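P43 (PDB 6QIX) is the major secreted protein of the whipworm Trichuris muris, tethers to matrix and inhibits interleukin-13 function. Local coordinates at residues A[38-43]-A[56-61]; A[127-132]-A[148-153]; A[44-49]-A[79-84]; A[63-68]-A[110-115]. All blocks are in the same frame, centred on the assembly; numbering follows the deposited sequence.

Contact 1: A[38-43]-A[56-61]; sequences PPQHMY and RNLTGV. With NAG (2-acetamido-2-deoxy-beta-D-glucopyranose), chain C; ACT (acetate ion), chain D.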
# COMPACT_ATOMS: atom_id res chain seq x y z
N PRO A 38 5.09 -7.19 16.40
CA PRO A 38 5.42 -6.84 15.01
C PRO A 38 4.63 -7.56 13.90
O PRO A 38 3.96 -8.57 14.17
CB PRO A 38 6.91 -7.19 14.89
CG PRO A 38 7.22 -8.10 16.07
CD PRO A 38 6.22 -7.81 17.12
N PRO A 39 4.73 -7.04 12.67
CA PRO A 39 3.93 -7.59 11.55
C PRO A 39 4.08 -9.10 11.39
O PRO A 39 3.09 -9.82 11.22
CB PRO A 39 4.47 -6.84 10.32
CG PRO A 39 4.94 -5.51 10.93
CD PRO A 39 5.52 -5.86 12.26
N GLN A 40 5.32 -9.59 11.44
CA GLN A 40 5.52 -11.03 11.30
C GLN A 40 4.73 -11.81 12.35
O GLN A 40 4.10 -12.83 12.05
CB GLN A 40 7.01 -11.38 11.38
CG GLN A 40 7.29 -12.88 11.20
CD GLN A 40 6.92 -13.38 9.81
OE1 GLN A 40 6.96 -12.62 8.84
NE2 GLN A 40 6.57 -14.66 9.70
N HIS A 41 4.74 -11.33 13.59
CA HIS A 41 4.01 -12.02 14.65
C HIS A 41 2.51 -11.97 14.42
O HIS A 41 1.81 -12.97 14.59
CB HIS A 41 4.33 -11.40 16.00
CG HIS A 41 3.60 -12.02 17.13
ND1 HIS A 41 2.64 -11.35 17.86
CD2 HIS A 41 3.68 -13.26 17.67
CE1 HIS A 41 2.18 -12.14 18.82
NE2 HIS A 41 2.79 -13.31 18.71
N MET A 42 1.99 -10.80 14.04
CA MET A 42 0.55 -10.69 13.78
C MET A 42 0.16 -11.55 12.59
O MET A 42 -0.87 -12.24 12.62
CB MET A 42 0.16 -9.22 13.57
CG MET A 42 -1.31 -9.01 13.21
SD MET A 42 -1.71 -7.26 12.94
CE MET A 42 -1.60 -6.70 14.65
N TYR A 43 0.95 -11.52 11.51
CA TYR A 43 0.68 -12.40 10.37
C TYR A 43 0.69 -13.87 10.80
O TYR A 43 -0.16 -14.67 10.35
CB TYR A 43 1.72 -12.13 9.28
CG TYR A 43 1.86 -13.28 8.31
CD1 TYR A 43 0.87 -13.55 7.39
CD2 TYR A 43 2.99 -14.09 8.31
CE1 TYR A 43 0.99 -14.61 6.48
CE2 TYR A 43 3.11 -15.14 7.44
CZ TYR A 43 2.12 -15.40 6.53
OH TYR A 43 2.25 -16.43 5.64
N ARG A 56 5.17 -17.08 4.81
CA ARG A 56 5.83 -15.85 4.40
C ARG A 56 6.78 -15.36 5.48
O ARG A 56 6.52 -15.52 6.68
CB ARG A 56 4.80 -14.76 4.09
CG ARG A 56 3.79 -15.14 3.05
CD ARG A 56 2.68 -14.08 2.87
NE ARG A 56 1.61 -14.63 2.04
CZ ARG A 56 1.71 -14.81 0.73
NH1 ARG A 56 2.81 -14.44 0.09
NH2 ARG A 56 0.70 -15.34 0.04
N ASN A 57 7.87 -14.73 5.05
CA ASN A 57 8.75 -14.00 5.97
C ASN A 57 8.58 -12.51 5.71
O ASN A 57 9.10 -11.99 4.73
CB ASN A 57 10.21 -14.42 5.79
CG ASN A 57 11.16 -13.56 6.59
OD1 ASN A 57 10.73 -12.74 7.40
ND2 ASN A 57 12.48 -13.74 6.37
N LEU A 58 7.85 -11.82 6.60
CA LEU A 58 7.61 -10.39 6.42
C LEU A 58 8.60 -9.53 7.19
O LEU A 58 8.51 -8.30 7.14
CB LEU A 58 6.19 -10.01 6.87
CG LEU A 58 5.03 -10.75 6.23
CD1 LEU A 58 3.68 -10.19 6.73
CD2 LEU A 58 5.11 -10.64 4.70
N THR A 59 9.54 -10.14 7.91
CA THR A 59 10.51 -9.35 8.65
C THR A 59 11.26 -8.43 7.70
O THR A 59 11.74 -8.87 6.66
CB THR A 59 11.48 -10.27 9.38
OG1 THR A 59 10.74 -11.16 10.23
CG2 THR A 59 12.45 -9.45 10.22
N GLY A 60 11.36 -7.16 8.07
CA GLY A 60 12.09 -6.20 7.27
C GLY A 60 11.26 -5.50 6.22
O GLY A 60 11.73 -4.51 5.63
N VAL A 61 10.03 -5.96 5.98
CA VAL A 61 9.20 -5.35 4.95
C VAL A 61 8.53 -4.09 5.46
O VAL A 61 8.43 -3.10 4.74
CB VAL A 61 8.17 -6.38 4.45
CG1 VAL A 61 7.26 -5.75 3.41
CG2 VAL A 61 8.86 -7.60 3.90
C1 NAG C . 13.49 -12.96 7.09
C2 NAG C . 14.71 -13.81 7.41
C3 NAG C . 15.74 -12.99 8.19
C4 NAG C . 16.10 -11.73 7.42
C5 NAG C . 14.85 -10.93 7.09
C6 NAG C . 15.13 -9.72 6.22
C7 NAG C . 14.24 -16.22 7.59
C8 NAG C . 13.84 -17.34 8.49
N2 NAG C . 14.34 -15.01 8.16
O3 NAG C . 16.91 -13.76 8.41
O4 NAG C . 16.98 -10.92 8.20
O5 NAG C . 13.91 -11.76 6.37
O6 NAG C . 15.10 -10.02 4.82
O7 NAG C . 14.46 -16.39 6.39
C ACT D . -1.15 -16.14 3.30
O ACT D . 0.01 -16.21 3.76
OXT ACT D . -1.51 -15.84 2.14
CH3 ACT D . -2.26 -16.41 4.34
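Gln40 and Tyr43, in the first turns of helix 39-49, hold the glycosylated loop 56-61. Asn57, Leu58 and Thr59 form an N-glycosylation sequon, and Asn57 closes an Asx turn. The Gln40 amide grips the loop backbone at two points. Gln40 OE1 accepts from Leu58 N, with the donor tilted out of the carbonyl plane; the modelled 2.5 Å is shorter than usual, so the exact length is doubtful. Gln40 NE2 gives a nearly straight bond to Arg56 O (3.1 Å), in the plane of that carbonyl. A bend at chi2 (65°) turns the amide to the loop, and the two bonds fix its rotation. Tyr43 OH accepts from Arg56 N (3.1 Å). The same hydroxyl donates to O of an acetate ion, probably from the crystallisation liquor. Arg56 NE donates to acetate O (2.8 Å), and Arg56 NH2 to acetate OXT. The strongest partner of the guanidinium lies outside the loop: NH1 donates to Lys363 O, and also to Tyr361 O. Leu58 CD1 packs on Tyr43 CB, apart from the polar bonds. In the Asx turn, Asn57 OD1 accepts from Thr59 N (2.9 Å) and weakly from Thr59 OG1. The other amide atom, Asn57 ND2, is bonded covalently to C1 of the N-acetylglucosamine (1.5 Å).

Contact 2: A[127-132]-A[148-153]; sequences KLKQCF and MFESIP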
# COMPACT_ATOMS: atom_id res chain seq x y z
N LYS A 127 2.26 -1.59 0.46
CA LYS A 127 3.37 -2.41 -0.03
C LYS A 127 2.99 -3.88 -0.09
O LYS A 127 3.37 -4.61 -1.03
CB LYS A 127 4.56 -2.22 0.91
CG LYS A 127 5.81 -3.02 0.60
CD LYS A 127 7.05 -2.37 1.25
CE LYS A 127 8.34 -3.18 1.06
NZ LYS A 127 9.49 -2.31 0.63
N LEU A 128 2.23 -4.34 0.92
CA LEU A 128 1.78 -5.72 0.98
C LEU A 128 0.55 -5.96 0.12
O LEU A 128 0.45 -7.00 -0.53
CB LEU A 128 1.50 -6.13 2.42
CG LEU A 128 2.72 -6.21 3.32
CD1 LEU A 128 2.34 -6.69 4.70
CD2 LEU A 128 3.76 -7.12 2.74
N LYS A 129 -0.39 -5.02 0.10
CA LYS A 129 -1.54 -5.13 -0.79
C LYS A 129 -1.09 -5.29 -2.24
O LYS A 129 -1.70 -6.03 -3.02
CB LYS A 129 -2.45 -3.90 -0.63
CG LYS A 129 -3.07 -3.76 0.74
CD LYS A 129 -3.67 -2.38 0.90
CE LYS A 129 -5.05 -2.30 0.37
NZ LYS A 129 -5.70 -0.96 0.71
N GLN A 130 0.02 -4.66 -2.59
CA GLN A 130 0.47 -4.71 -3.98
C GLN A 130 1.00 -6.08 -4.37
O GLN A 130 1.22 -6.32 -5.57
CB GLN A 130 1.49 -3.58 -4.20
CG GLN A 130 0.78 -2.23 -4.32
CD GLN A 130 1.72 -1.05 -4.31
OE1 GLN A 130 2.92 -1.21 -4.35
NE2 GLN A 130 1.18 0.14 -4.20
N CYS A 131 1.17 -6.99 -3.42
CA CYS A 131 1.54 -8.35 -3.80
C CYS A 131 0.48 -8.94 -4.71
O CYS A 131 0.78 -9.84 -5.52
CB CYS A 131 1.70 -9.25 -2.57
SG CYS A 131 3.11 -8.82 -1.50
N PHE A 132 -0.77 -8.50 -4.57
CA PHE A 132 -1.87 -9.10 -5.32
C PHE A 132 -2.39 -8.18 -6.41
O PHE A 132 -3.56 -8.23 -6.77
CB PHE A 132 -2.96 -9.53 -4.33
CG PHE A 132 -2.40 -10.40 -3.21
CD1 PHE A 132 -1.96 -11.69 -3.48
CD2 PHE A 132 -2.22 -9.89 -1.93
CE1 PHE A 132 -1.40 -12.47 -2.50
CE2 PHE A 132 -1.69 -10.68 -0.94
CZ PHE A 132 -1.28 -11.98 -1.23
N MET A 148 -9.51 -9.04 3.52
CA MET A 148 -8.70 -9.27 4.72
C MET A 148 -7.98 -7.99 5.15
O MET A 148 -8.07 -7.59 6.32
CB MET A 148 -7.69 -10.39 4.47
CG MET A 148 -8.33 -11.77 4.33
SD MET A 148 -8.98 -12.38 5.93
CE MET A 148 -9.49 -14.03 5.43
N PHE A 149 -7.28 -7.34 4.22
CA PHE A 149 -6.50 -6.15 4.56
C PHE A 149 -7.40 -5.06 5.11
O PHE A 149 -7.04 -4.37 6.08
CB PHE A 149 -5.74 -5.64 3.33
CG PHE A 149 -4.46 -6.34 3.05
CD1 PHE A 149 -3.35 -6.11 3.82
CD2 PHE A 149 -4.35 -7.20 1.96
CE1 PHE A 149 -2.15 -6.74 3.53
CE2 PHE A 149 -3.15 -7.84 1.66
CZ PHE A 149 -2.06 -7.62 2.46
N GLU A 150 -8.58 -4.88 4.52
CA GLU A 150 -9.43 -3.79 4.95
C GLU A 150 -10.00 -4.01 6.34
O GLU A 150 -10.47 -3.04 6.95
CB GLU A 150 -10.58 -3.57 3.96
CG GLU A 150 -10.14 -2.89 2.62
CD GLU A 150 -9.57 -1.50 2.86
OE1 GLU A 150 -10.38 -0.54 2.95
OE2 GLU A 150 -8.32 -1.37 3.00
N SER A 151 -9.98 -5.26 6.85
CA SER A 151 -10.55 -5.55 8.15
C SER A 151 -9.59 -5.18 9.28
O SER A 151 -10.04 -5.01 10.43
CB SER A 151 -10.95 -7.03 8.24
OG SER A 151 -9.84 -7.90 8.19
N ILE A 152 -8.31 -5.01 8.98
CA ILE A 152 -7.36 -4.54 10.00
C ILE A 152 -7.73 -3.12 10.43
O ILE A 152 -8.05 -2.27 9.56
CB ILE A 152 -5.91 -4.57 9.46
CG1 ILE A 152 -5.64 -5.90 8.74
CG2 ILE A 152 -4.91 -4.29 10.56
CD1 ILE A 152 -5.24 -7.02 9.61
N PRO A 153 -7.66 -2.78 11.72
CA PRO A 153 -8.04 -1.42 12.15
C PRO A 153 -7.19 -0.35 11.47
O PRO A 153 -5.97 -0.48 11.35
CB PRO A 153 -7.81 -1.46 13.68
CG PRO A 153 -7.95 -2.89 14.03
CD PRO A 153 -7.43 -3.68 12.86
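Phe149 and Lys129 both carry CG anti to their own carbonyl carbon (chi1 -82° and -64°). This brings the Phe149 ring across to helix 126-129 and lays the Lys129 chain over it. Lys129 CG sits above the centre of one ring face, a CH-pi contact 3.8 Å from the Phe149 centroid. The two side chains run past each other in opposite directions. Lys129 then bends at chi3 (85°), and its ammonium group comes to Glu150. The salt bridge from Lys129 NZ to Glu150 OE2 is long (3.5 Å). Glu126 is a second carboxylate partner of the same ammonium. Leu128 CB packs obliquely against the far end of the Phe149 ring, 3.9 Å from CZ. Phe132 meets Phe149 edge to edge, CE2 to CE2 at 4.1 Å, so the two rings touch without stacking. The contact is thus apolar around one ring, with a charged pair beside it. No hydrogen bond crosses it. Nearby, Cys131 is tied to Cys362 by a disulfide. Phe132 stacks on Tyr145 of helix 139-151, whose C-terminal end packs through Met148 on Phe81 of strand 79-85 and Leu95 of strand 95-101.

Contact 3: A[44-49]-A[79-84]; sequences SKLSHA and FKFRCR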
# COMPACT_ATOMS: atom_id res chain seq x y z
N SER A 44 1.65 -14.25 11.66
CA SER A 44 1.73 -15.64 12.12
C SER A 44 0.44 -16.06 12.83
O SER A 44 -0.08 -17.15 12.60
CB SER A 44 2.92 -15.80 13.07
OG SER A 44 4.14 -15.83 12.34
N LYS A 45 -0.08 -15.19 13.69
CA LYS A 45 -1.28 -15.53 14.43
C LYS A 45 -2.50 -15.54 13.52
O LYS A 45 -3.39 -16.37 13.70
CB LYS A 45 -1.50 -14.53 15.57
CG LYS A 45 -0.39 -14.51 16.56
CD LYS A 45 -0.51 -15.65 17.56
CE LYS A 45 0.14 -15.26 18.88
NZ LYS A 45 0.86 -16.41 19.49
N LEU A 46 -2.58 -14.60 12.57
CA LEU A 46 -3.67 -14.61 11.60
C LEU A 46 -3.68 -15.90 10.79
O LEU A 46 -4.74 -16.50 10.56
CB LEU A 46 -3.57 -13.41 10.64
CG LEU A 46 -3.77 -12.03 11.30
CD1 LEU A 46 -3.50 -10.91 10.28
CD2 LEU A 46 -5.17 -11.91 11.86
N SER A 47 -2.49 -16.32 10.34
CA SER A 47 -2.38 -17.51 9.52
C SER A 47 -2.75 -18.74 10.34
O SER A 47 -3.55 -19.57 9.90
CB SER A 47 -0.96 -17.59 8.95
OG SER A 47 -0.67 -18.89 8.49
N HIS A 48 -2.24 -18.84 11.56
CA HIS A 48 -2.61 -19.97 12.41
C HIS A 48 -4.11 -19.99 12.69
O HIS A 48 -4.70 -21.07 12.79
CB HIS A 48 -1.84 -19.93 13.73
CG HIS A 48 -0.37 -20.14 13.58
ND1 HIS A 48 0.53 -19.88 14.58
CD2 HIS A 48 0.35 -20.58 12.52
CE1 HIS A 48 1.75 -20.15 14.15
NE2 HIS A 48 1.67 -20.58 12.91
N ALA A 49 -4.72 -18.81 12.83
CA ALA A 49 -6.16 -18.73 13.07
C ALA A 49 -6.95 -19.36 11.94
O ALA A 49 -8.03 -19.91 12.17
CB ALA A 49 -6.58 -17.27 13.25
N PHE A 79 -6.76 -6.12 18.13
CA PHE A 79 -8.01 -6.74 17.71
C PHE A 79 -7.89 -8.25 17.77
O PHE A 79 -6.80 -8.80 17.69
CB PHE A 79 -8.38 -6.33 16.28
CG PHE A 79 -7.41 -6.79 15.26
CD1 PHE A 79 -7.65 -7.95 14.54
CD2 PHE A 79 -6.24 -6.06 15.01
CE1 PHE A 79 -6.77 -8.37 13.57
CE2 PHE A 79 -5.34 -6.49 14.03
CZ PHE A 79 -5.60 -7.64 13.32
N LYS A 80 -9.04 -8.90 17.96
CA LYS A 80 -9.19 -10.34 17.81
C LYS A 80 -9.65 -10.64 16.40
O LYS A 80 -10.30 -9.82 15.76
CB LYS A 80 -10.21 -10.89 18.78
CG LYS A 80 -10.00 -10.50 20.19
CD LYS A 80 -11.04 -11.23 21.06
CE LYS A 80 -10.88 -10.90 22.51
NZ LYS A 80 -11.89 -11.64 23.30
N PHE A 81 -9.34 -11.87 15.94
CA PHE A 81 -9.65 -12.35 14.60
C PHE A 81 -10.19 -13.77 14.67
O PHE A 81 -9.80 -14.56 15.54
CB PHE A 81 -8.38 -12.25 13.73
CG PHE A 81 -8.50 -12.81 12.33
CD1 PHE A 81 -9.04 -12.04 11.30
CD2 PHE A 81 -7.98 -14.06 12.03
CE1 PHE A 81 -9.09 -12.54 10.00
CE2 PHE A 81 -8.05 -14.56 10.73
CZ PHE A 81 -8.60 -13.80 9.73
N ARG A 82 -11.06 -14.11 13.73
CA ARG A 82 -11.46 -15.50 13.54
C ARG A 82 -11.68 -15.72 12.06
O ARG A 82 -11.91 -14.78 11.30
CB ARG A 82 -12.70 -15.88 14.35
CG ARG A 82 -14.00 -15.25 13.91
CD ARG A 82 -15.16 -15.85 14.74
NE ARG A 82 -16.44 -15.24 14.41
CZ ARG A 82 -17.61 -15.68 14.85
NH1 ARG A 82 -17.67 -16.74 15.65
NH2 ARG A 82 -18.73 -15.05 14.49
N CYS A 83 -11.61 -16.99 11.66
CA CYS A 83 -11.50 -17.36 10.26
C CYS A 83 -12.39 -18.55 9.96
O CYS A 83 -12.69 -19.38 10.83
CB CYS A 83 -10.03 -17.69 9.91
SG CYS A 83 -9.63 -17.94 8.16
N ARG A 84 -12.82 -18.64 8.70
CA ARG A 84 -13.52 -19.82 8.23
C ARG A 84 -13.02 -20.13 6.82
O ARG A 84 -12.45 -19.28 6.15
CB ARG A 84 -15.03 -19.63 8.23
CG ARG A 84 -15.53 -18.48 7.39
CD ARG A 84 -17.01 -18.26 7.71
NE ARG A 84 -17.58 -17.14 6.97
CZ ARG A 84 -18.86 -16.77 7.01
NH1 ARG A 84 -19.70 -17.43 7.78
NH2 ARG A 84 -19.29 -15.74 6.30
O HOH W 1 -10.24 -18.44 13.63
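Leu46 lays its CD2 methyl on Phe81, where helix 39-49 packs against strand 79-85. The short segments run 35° apart, with their axes 8.0 Å from each other at closest approach. The tight part is this one methyl. Leu46 CD2 is over one face of the ring, 3.8 Å from the Phe81 centroid and displaced toward the rim, which makes a CH-pi contact. It comes closest to Phe81 CG (3.5 Å). Phe81 has its CG anti to the backbone N (chi1 175°), which places the ring beside the helix. Ala49 fills in at the ring edge, with CB 3.7 Å from Phe81 CD2 and close to the ring plane. Phe79 is a looser neighbour: its CE1 lies 4.2 Å from Leu46 CD2. Toward Cys83 the backbones come nearer, but the side-chain packing gives way to a water. Ala49 O faces Cys83 CB, and the water joins the two backbones. It donates to Ala49 O (3.0 Å) and accepts from Cys83 N (2.8 Å). On the strand, the CB atoms of Arg82 and Arg84 point away from the helix. Arg82 pairs with Glu98, and Arg84 with Asp96 and Asp27. The strand is therefore two-sided: phenylalanine and cysteine meet the helix, and paired charges lie on the other side. With no direct hydrogen bond between them, helix and strand are joined by apolar packing. The water meets the needs of Ala49 O and Cys83 N, and the Cys50-Cys83 disulfide ties this end covalently.

Contact 4: A[63-68]-A[110-115]; sequences DLPHGH and TLPKLP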
# COMPACT_ATOMS: atom_id res chain seq x y z
N ASP A 63 8.81 -2.99 9.15
CA ASP A 63 9.15 -2.87 10.55
C ASP A 63 9.39 -1.40 10.91
O ASP A 63 9.51 -0.53 10.04
CB ASP A 63 10.37 -3.73 10.88
CG ASP A 63 10.07 -5.22 10.78
OD1 ASP A 63 8.88 -5.59 10.93
OD2 ASP A 63 11.00 -6.02 10.57
N LEU A 64 9.44 -1.13 12.23
CA LEU A 64 9.78 0.19 12.69
C LEU A 64 11.26 0.48 12.39
O LEU A 64 12.08 -0.44 12.28
CB LEU A 64 9.51 0.32 14.18
CG LEU A 64 8.10 0.10 14.68
CD1 LEU A 64 8.07 0.32 16.22
CD2 LEU A 64 7.12 1.04 13.96
N PRO A 65 11.62 1.76 12.24
CA PRO A 65 13.00 2.08 11.89
C PRO A 65 13.98 1.54 12.92
O PRO A 65 13.67 1.44 14.11
CB PRO A 65 13.03 3.61 11.83
CG PRO A 65 11.69 4.09 12.34
CD PRO A 65 10.74 2.95 12.22
N HIS A 66 15.16 1.18 12.44
CA HIS A 66 16.15 0.49 13.26
C HIS A 66 16.27 1.11 14.64
O HIS A 66 16.35 2.33 14.78
CB HIS A 66 17.52 0.52 12.56
CG HIS A 66 18.65 0.04 13.43
ND1 HIS A 66 19.62 0.89 13.92
CD2 HIS A 66 18.95 -1.19 13.90
CE1 HIS A 66 20.47 0.20 14.67
NE2 HIS A 66 20.09 -1.06 14.67
N GLY A 67 16.25 0.26 15.65
CA GLY A 67 16.44 0.71 17.01
C GLY A 67 15.17 1.03 17.77
O GLY A 67 15.25 1.36 18.96
N HIS A 68 14.00 0.96 17.13
CA HIS A 68 12.78 1.38 17.80
C HIS A 68 11.99 0.16 18.24
O HIS A 68 11.70 -0.73 17.44
CB HIS A 68 11.94 2.27 16.89
CG HIS A 68 12.48 3.66 16.77
ND1 HIS A 68 12.14 4.67 17.65
CD2 HIS A 68 13.34 4.21 15.88
CE1 HIS A 68 12.76 5.79 17.29
NE2 HIS A 68 13.49 5.54 16.22
N THR A 110 2.13 5.91 20.75
CA THR A 110 3.26 6.78 20.44
C THR A 110 4.26 5.99 19.59
O THR A 110 4.80 4.98 20.06
CB THR A 110 3.94 7.29 21.71
OG1 THR A 110 2.99 8.04 22.49
CG2 THR A 110 5.12 8.17 21.31
N LEU A 111 4.51 6.46 18.38
CA LEU A 111 5.33 5.77 17.39
C LEU A 111 6.35 6.72 16.78
O LEU A 111 6.14 7.93 16.73
CB LEU A 111 4.44 5.19 16.26
CG LEU A 111 3.49 4.10 16.68
CD1 LEU A 111 2.39 3.84 15.65
CD2 LEU A 111 4.32 2.86 16.93
N PRO A 112 7.49 6.19 16.32
CA PRO A 112 8.47 7.05 15.64
C PRO A 112 8.01 7.48 14.27
O PRO A 112 7.23 6.79 13.60
CB PRO A 112 9.72 6.15 15.53
CG PRO A 112 9.14 4.77 15.39
CD PRO A 112 7.91 4.77 16.33
N LYS A 113 8.52 8.63 13.83
CA LYS A 113 8.35 9.00 12.43
C LYS A 113 9.10 8.03 11.54
O LYS A 113 10.19 7.60 11.88
CB LYS A 113 8.86 10.42 12.19
CG LYS A 113 8.06 11.44 12.98
CD LYS A 113 8.80 12.75 13.16
CE LYS A 113 9.04 13.42 11.83
NZ LYS A 113 9.23 14.87 12.01
N LEU A 114 8.49 7.68 10.37
CA LEU A 114 9.14 6.79 9.40
C LEU A 114 9.99 7.59 8.42
O LEU A 114 9.58 8.68 7.99
CB LEU A 114 8.08 5.98 8.62
CG LEU A 114 7.10 5.23 9.52
CD1 LEU A 114 5.94 4.61 8.74
CD2 LEU A 114 7.87 4.21 10.32
N PRO A 115 11.14 7.05 8.00
CA PRO A 115 11.96 7.74 6.99
C PRO A 115 11.13 8.11 5.76
O PRO A 115 10.42 7.26 5.20
CB PRO A 115 13.07 6.72 6.65
CG PRO A 115 13.15 5.82 7.87
CD PRO A 115 11.76 5.83 8.52
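Pro65 O accepts from His68 N (3.1 Å) and closes a type II beta turn. The turn places Pro65 and His68 together against strand 109-112 and the extended chain after it. The same carbonyl oxygen lies at the edge of the His68 ring, in its plane. His68 has CG anti to its carbonyl carbon (chi1 -75°), and the imidazole is laid over Pro112. Pro112 CB sits above one ring face, 3.6 Å from the His68 centroid and offset toward the rim. This is a CH-pi contact. The nearest ring atoms, ND1 and CE1, are each 3.5 Å from Pro112 CB. Gly67 fills the third position of the turn with a positive phi, a conformation that glycine readily adopts. Pro65 packs beside Pro112, with its CD 4.0 Å from Pro112 CG. The same Pro65 CD meets the Leu114 CD2 methyl at 3.7 Å, and the two side chains cross at about a right angle. Pro65 CB approaches Pro115 CD more loosely. Leu64 adds distant contacts, CD2 to Leu111 CD2 at 4.5 Å. Tyr121 lies beside Leu64, Leu111 and Leu114, and its hydroxyl is hydrogen-bonded to Pro112 O. Lys113 has its CB turned away and pairs with Glu159. No hydrogen bond or salt bridge crosses between the segments. Proline rings, leucine methyls and one imidazole face make the contact, so apolar packing, with no direct polar bond, joins this surface loop to residues 111-115.

Contact 3 is the buried one; contacts 1, 2 and 4 lie at the surface. Contacts 1 and 3 share helix 39-49, using its start for a hydrogen-bonded loop and its end for apolar packing on a strand. They meet where Met42 touches Phe79. Contact 2 joins both. Val61 packs on Lys127 and Leu128, while Met148, Ile152 and Pro153 reach the phenylalanines of strand 79-85. Contact 4 lies apart from contacts 2 and 3 and meets contact 1 through Pro39 and Asp63. Direct hydrogen bonds cross between segments in contact 1 alone. Contacts 2 and 3 are built round a carbon over an aromatic face, with a salt bridge or a water added. Contact 4 includes one too but rests mainly on prolines.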